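Local coordinates for protein polyketide biosynthesis 3-hydroxy-3-methylglutaryl-ACP synthase PksG (Bacillus subtilis, PDB 4YXT) that catalyses the aldol condensation of acetyl-[ACP] with a beta-ketothioester polyketide intermediate during biosynthesis of the antibiotic bacillaene, at residues A119-A124 with E333-I338; L229-R234 with D242-L247. The protein carries 1 engineered substitution. All blocks are in the same frame, centred on the assembly; numbering follows the deposited sequence.

Interaction 1 of 2, residues A119-A124 with E333-I338; sequences AGFQMA and EFYSGI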
# COMPACT_ATOMS: atom_id res chain seq x y z
N ALA A 119 -2.89 -1.10 -8.83
CA ALA A 119 -1.58 -0.97 -8.22
C ALA A 119 -1.24 -2.36 -7.69
O ALA A 119 -0.25 -2.95 -8.06
CB ALA A 119 -1.59 0.09 -7.10
N GLY A 120 -2.13 -2.92 -6.90
CA GLY A 120 -1.94 -4.29 -6.39
C GLY A 120 -1.58 -5.32 -7.46
O GLY A 120 -0.57 -6.04 -7.38
N PHE A 121 -2.43 -5.37 -8.48
CA PHE A 121 -2.34 -6.36 -9.54
C PHE A 121 -1.10 -6.15 -10.36
O PHE A 121 -0.44 -7.12 -10.73
CB PHE A 121 -3.62 -6.29 -10.39
CG PHE A 121 -3.57 -7.06 -11.67
CD1 PHE A 121 -3.62 -8.44 -11.67
CD2 PHE A 121 -3.49 -6.40 -12.87
CE1 PHE A 121 -3.57 -9.15 -12.85
CE2 PHE A 121 -3.44 -7.10 -14.08
CZ PHE A 121 -3.51 -8.47 -14.06
N GLN A 122 -0.75 -4.91 -10.68
CA GLN A 122 0.51 -4.67 -11.39
C GLN A 122 1.73 -5.13 -10.60
O GLN A 122 2.71 -5.68 -11.19
CB GLN A 122 0.69 -3.23 -11.81
CG GLN A 122 -0.21 -2.83 -12.91
CD GLN A 122 -0.17 -3.73 -14.14
OE1 GLN A 122 0.81 -4.47 -14.39
NE2 GLN A 122 -1.24 -3.64 -14.94
N MET A 123 1.68 -4.95 -9.31
CA MET A 123 2.82 -5.31 -8.52
C MET A 123 2.86 -6.84 -8.47
O MET A 123 3.93 -7.38 -8.51
CB MET A 123 2.77 -4.72 -7.12
CG MET A 123 2.82 -3.21 -7.06
SD MET A 123 4.30 -2.39 -7.73
CE MET A 123 3.65 -1.75 -9.27
N ALA A 124 1.70 -7.50 -8.48
CA ALA A 124 1.66 -8.94 -8.38
C ALA A 124 2.16 -9.52 -9.73
O ALA A 124 2.88 -10.48 -9.70
CB ALA A 124 0.28 -9.42 -8.13
N GLU A 333 -4.28 4.24 -15.05
CA GLU A 333 -3.54 3.33 -15.90
C GLU A 333 -4.45 2.65 -16.94
O GLU A 333 -5.56 2.23 -16.61
CB GLU A 333 -2.83 2.25 -15.09
CG GLU A 333 -1.85 1.35 -15.93
CD GLU A 333 -0.81 0.56 -15.07
OE1 GLU A 333 -0.12 -0.34 -15.58
OE2 GLU A 333 -0.65 0.84 -13.85
N PHE A 334 -3.93 2.49 -18.16
CA PHE A 334 -4.57 1.74 -19.18
C PHE A 334 -3.68 0.59 -19.51
O PHE A 334 -2.52 0.78 -19.80
CB PHE A 334 -4.83 2.59 -20.42
CG PHE A 334 -5.55 1.86 -21.49
CD1 PHE A 334 -4.84 1.18 -22.48
CD2 PHE A 334 -6.93 1.83 -21.52
CE1 PHE A 334 -5.52 0.48 -23.46
CE2 PHE A 334 -7.62 1.14 -22.51
CZ PHE A 334 -6.92 0.45 -23.47
N TYR A 335 -4.24 -0.60 -19.55
CA TYR A 335 -3.48 -1.76 -19.91
C TYR A 335 -4.41 -2.80 -20.53
O TYR A 335 -5.62 -2.63 -20.53
CB TYR A 335 -2.83 -2.35 -18.66
CG TYR A 335 -3.73 -2.59 -17.46
CD1 TYR A 335 -4.27 -1.55 -16.75
CD2 TYR A 335 -4.01 -3.89 -17.03
CE1 TYR A 335 -5.06 -1.78 -15.63
CE2 TYR A 335 -4.80 -4.13 -15.93
CZ TYR A 335 -5.31 -3.07 -15.23
OH TYR A 335 -6.06 -3.34 -14.12
N SER A 336 -3.82 -3.87 -21.03
CA SER A 336 -4.54 -4.81 -21.85
C SER A 336 -4.12 -6.21 -21.53
O SER A 336 -3.06 -6.42 -20.91
CB SER A 336 -4.30 -4.54 -23.33
OG SER A 336 -2.95 -4.77 -23.63
N GLY A 337 -4.99 -7.15 -21.86
CA GLY A 337 -4.73 -8.56 -21.70
C GLY A 337 -5.69 -9.41 -22.52
O GLY A 337 -6.73 -8.89 -23.01
N ILE A 338 -5.29 -10.68 -22.71
CA ILE A 338 -6.03 -11.65 -23.48
C ILE A 338 -6.76 -12.68 -22.61
O ILE A 338 -6.18 -13.22 -21.66
CB ILE A 338 -5.09 -12.36 -24.50
CG1 ILE A 338 -4.77 -11.38 -25.63
CG2 ILE A 338 -5.75 -13.63 -25.04
CD1 ILE A 338 -3.68 -11.81 -26.57
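Gln122 lays the nitrogen of its amide over one face of the Tyr335 ring, and this face, with Phe121 beside it, is the packed part of the contact between helix 119-124 and strand 333-338. NE2 stands 3.5 Å above the ring plane, displaced toward the rim beside CD2, and the amide is nearly perpendicular to the ring at 86°. The polar N-H end is thus directed at the pi cloud, where its partial positive charge is probably favoured. A bend at chi2 (-53°) carries the Gln122 amide round toward the strand. Next to it, Phe121 CE2 lies 3.8 Å from Tyr335 CE2, an oblique apolar contact between two rings. Tyrosine suits this place because its ring offers apolar surface to Phe121 and a pi face to Gln122, while its hydroxyl hydrogen-bonds to Thr118 OG1.

The Glu333 half is looser: its carboxylate lies alongside the Gln122 chain, with OE1 3.7 Å from Gln122 CG, and is not bonded to it, although amide and carboxylate planes are only 22° apart. All four touching residues are buried, and the second subunit, rather than solvent, bounds this side. Arg106 of that subunit makes a salt bridge to OE1, and Tyr115 OH hydrogen-bonds to OE2. An extended side chain lets a strand residue reach this dimer interface.

Backbones keep well apart, the short axes approaching no closer than 11.4 Å, and side chains fill the gap. Helix 116-130 follows Cys114, by similarity the acyl-thioester nucleophile, as expected of a thiolase-like fold. Strand 331-339 runs antiparallel between strands 184-195 and 319-327; from helix 301-312, Phe303 touches both Phe121 and Tyr335, so a second helix packs against the same helix-strand junction.

Interaction 2 of 2, residues L229-R234 with D242-L247; sequences LEYQKR and DTFQYL
Tyr231 and Phe244 meet from opposite directions and carry the whole contact between helix 229-234 and segment 242-247. The aromatic interaction is an oblique one: the ring centroids lie 5.8 Å apart with the planes inclined at 58°. Phe334 joins the pair, meeting both rings edge-to-face. Apolar contact comes from the ends of the rings, with Tyr231 CE1 3.8 Å from Phe244 CZ, in the plane of the phenylalanine. The Tyr231 side chain leaves the helix with CG anti to the backbone N (chi1 -179°), which sends the ring out from the last turns of helix 213-234 toward the incoming chain.

Polar chemistry enters through the tyrosine hydroxyl, which sits at the rim of the Phe244 ring, 3.6 Å from CE1, and hydrogen-bonds with Ser336 OG. Van der Waals packing completes the setting of Phe244: CB of its neighbour Thr243 rests 3.6 Å above the centre of one ring face.

Phenylalanine suits a buried place just ahead of strand 246-249, at one edge of the sheet within this chain, since it needs no polar partner there, whereas tyrosine adds reach and a hydroxyl. The pair therefore probably gains its stability from dispersion and exclusion of water, while the bond to Ser336 meets the hydroxyl's polar need and probably limits how the ring can settle.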
# COMPACT_ATOMS: atom_id res chain seq x y z
N LEU A 229 -3.02 7.48 -24.74
CA LEU A 229 -1.88 8.14 -25.38
C LEU A 229 -0.56 7.52 -24.89
O LEU A 229 0.35 7.13 -25.72
CB LEU A 229 -1.88 9.63 -25.00
CG LEU A 229 -1.62 10.74 -26.02
CD1 LEU A 229 -2.98 11.37 -26.34
CD2 LEU A 229 -0.63 11.81 -25.54
N GLU A 230 -0.42 7.36 -23.57
CA GLU A 230 0.84 6.76 -23.06
C GLU A 230 1.02 5.29 -23.55
O GLU A 230 2.10 4.89 -24.05
CB GLU A 230 0.94 6.87 -21.55
CG GLU A 230 0.85 8.30 -21.01
CD GLU A 230 2.20 9.07 -21.05
OE1 GLU A 230 3.19 8.58 -21.69
OE2 GLU A 230 2.27 10.17 -20.42
N TYR A 231 -0.05 4.51 -23.46
CA TYR A 231 -0.04 3.13 -23.96
C TYR A 231 0.37 3.04 -25.42
O TYR A 231 1.18 2.20 -25.79
CB TYR A 231 -1.43 2.57 -23.81
CG TYR A 231 -1.65 1.15 -24.25
CD1 TYR A 231 -1.97 0.87 -25.56
CD2 TYR A 231 -1.63 0.08 -23.34
CE1 TYR A 231 -2.22 -0.41 -26.00
CE2 TYR A 231 -1.88 -1.21 -23.76
CZ TYR A 231 -2.17 -1.44 -25.10
OH TYR A 231 -2.47 -2.67 -25.59
N GLN A 232 -0.23 3.89 -26.24
CA GLN A 232 0.11 4.01 -27.67
C GLN A 232 1.56 4.37 -27.89
O GLN A 232 2.21 3.84 -28.79
CB GLN A 232 -0.74 5.14 -28.31
CG GLN A 232 -2.16 4.76 -28.62
CD GLN A 232 -2.82 5.77 -29.54
OE1 GLN A 232 -2.83 6.96 -29.26
NE2 GLN A 232 -3.34 5.30 -30.65
N LYS A 233 2.09 5.28 -27.10
CA LYS A 233 3.49 5.62 -27.26
C LYS A 233 4.37 4.39 -27.02
O LYS A 233 5.38 4.28 -27.62
CB LYS A 233 3.90 6.80 -26.39
CG LYS A 233 3.08 8.04 -26.70
CD LYS A 233 3.64 9.30 -26.06
CE LYS A 233 2.85 10.51 -26.51
NZ LYS A 233 3.71 11.72 -26.64
N ARG A 234 3.91 3.45 -26.18
CA ARG A 234 4.64 2.22 -25.90
C ARG A 234 4.26 1.03 -26.81
O ARG A 234 5.02 0.09 -26.92
CB ARG A 234 4.41 1.85 -24.44
CG ARG A 234 5.19 2.74 -23.48
CD ARG A 234 4.63 2.69 -22.06
NE ARG A 234 5.27 3.62 -21.17
CZ ARG A 234 6.16 3.33 -20.21
NH1 ARG A 234 6.56 2.11 -19.91
NH2 ARG A 234 6.63 4.34 -19.50
N ASP A 242 -9.66 -1.14 -33.03
CA ASP A 242 -9.28 -2.43 -33.63
C ASP A 242 -8.64 -3.43 -32.67
O ASP A 242 -8.94 -4.62 -32.73
CB ASP A 242 -8.32 -2.24 -34.82
CG ASP A 242 -8.89 -1.37 -35.94
OD1 ASP A 242 -10.14 -1.22 -36.07
OD2 ASP A 242 -8.06 -0.82 -36.71
N THR A 243 -7.79 -2.93 -31.76
CA THR A 243 -6.95 -3.77 -30.89
C THR A 243 -7.69 -4.55 -29.81
O THR A 243 -7.26 -5.64 -29.38
CB THR A 243 -5.88 -2.88 -30.20
OG1 THR A 243 -5.26 -2.06 -31.20
CG2 THR A 243 -4.81 -3.69 -29.50
N PHE A 244 -8.80 -3.97 -29.37
CA PHE A 244 -9.52 -4.41 -28.20
C PHE A 244 -10.93 -4.83 -28.60
O PHE A 244 -11.67 -4.04 -29.17
CB PHE A 244 -9.60 -3.27 -27.16
CG PHE A 244 -8.29 -2.54 -26.97
CD1 PHE A 244 -7.24 -3.13 -26.26
CD2 PHE A 244 -8.08 -1.31 -27.56
CE1 PHE A 244 -6.04 -2.51 -26.12
CE2 PHE A 244 -6.88 -0.67 -27.42
CZ PHE A 244 -5.85 -1.27 -26.70
N GLN A 245 -11.28 -6.07 -28.29
CA GLN A 245 -12.63 -6.57 -28.55
C GLN A 245 -13.60 -6.16 -27.46
O GLN A 245 -14.78 -6.10 -27.72
CB GLN A 245 -12.62 -8.07 -28.67
CG GLN A 245 -11.99 -8.55 -30.00
CD GLN A 245 -10.48 -8.48 -30.02
OE1 GLN A 245 -9.80 -8.92 -29.07
NE2 GLN A 245 -9.92 -7.97 -31.13
N TYR A 246 -13.12 -5.92 -26.23
CA TYR A 246 -13.97 -5.36 -25.14
C TYR A 246 -13.17 -4.32 -24.41
O TYR A 246 -11.93 -4.27 -24.53
CB TYR A 246 -14.37 -6.43 -24.18
CG TYR A 246 -15.23 -7.54 -24.79
CD1 TYR A 246 -16.60 -7.36 -24.94
CD2 TYR A 246 -14.65 -8.74 -25.24
CE1 TYR A 246 -17.40 -8.34 -25.49
CE2 TYR A 246 -15.44 -9.73 -25.78
CZ TYR A 246 -16.82 -9.51 -25.91
OH TYR A 246 -17.64 -10.44 -26.42
N LEU A 247 -13.87 -3.51 -23.60
CA LEU A 247 -13.23 -2.47 -22.86
C LEU A 247 -13.83 -2.54 -21.51
O LEU A 247 -15.05 -2.74 -21.35
CB LEU A 247 -13.45 -1.07 -23.50
CG LEU A 247 -12.66 -0.80 -24.78
CD1 LEU A 247 -13.22 0.43 -25.50
CD2 LEU A 247 -11.20 -0.52 -24.45

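Strand 333-338 joins the two contacts by presenting different residues to each: Glu333 and Tyr335 face the helix of interaction 1, while Phe334 and Ser336 reach the aromatic pair of interaction 2. Both are buried; the centre of interaction 1 lies about 13 Å from the centre of the chain, that of interaction 2 about 22 Å. The chemistry of interaction 1 is mixed, since its carboxylate serves the subunit interface as well as the helix-strand packing. Interaction 2 is almost purely aromatic and ties the end of helix 213-234 to the lead-in of a strand at one edge of the sheet within this chain, away from the annotated sites. Its helix also reaches the second subunit, through Arg234.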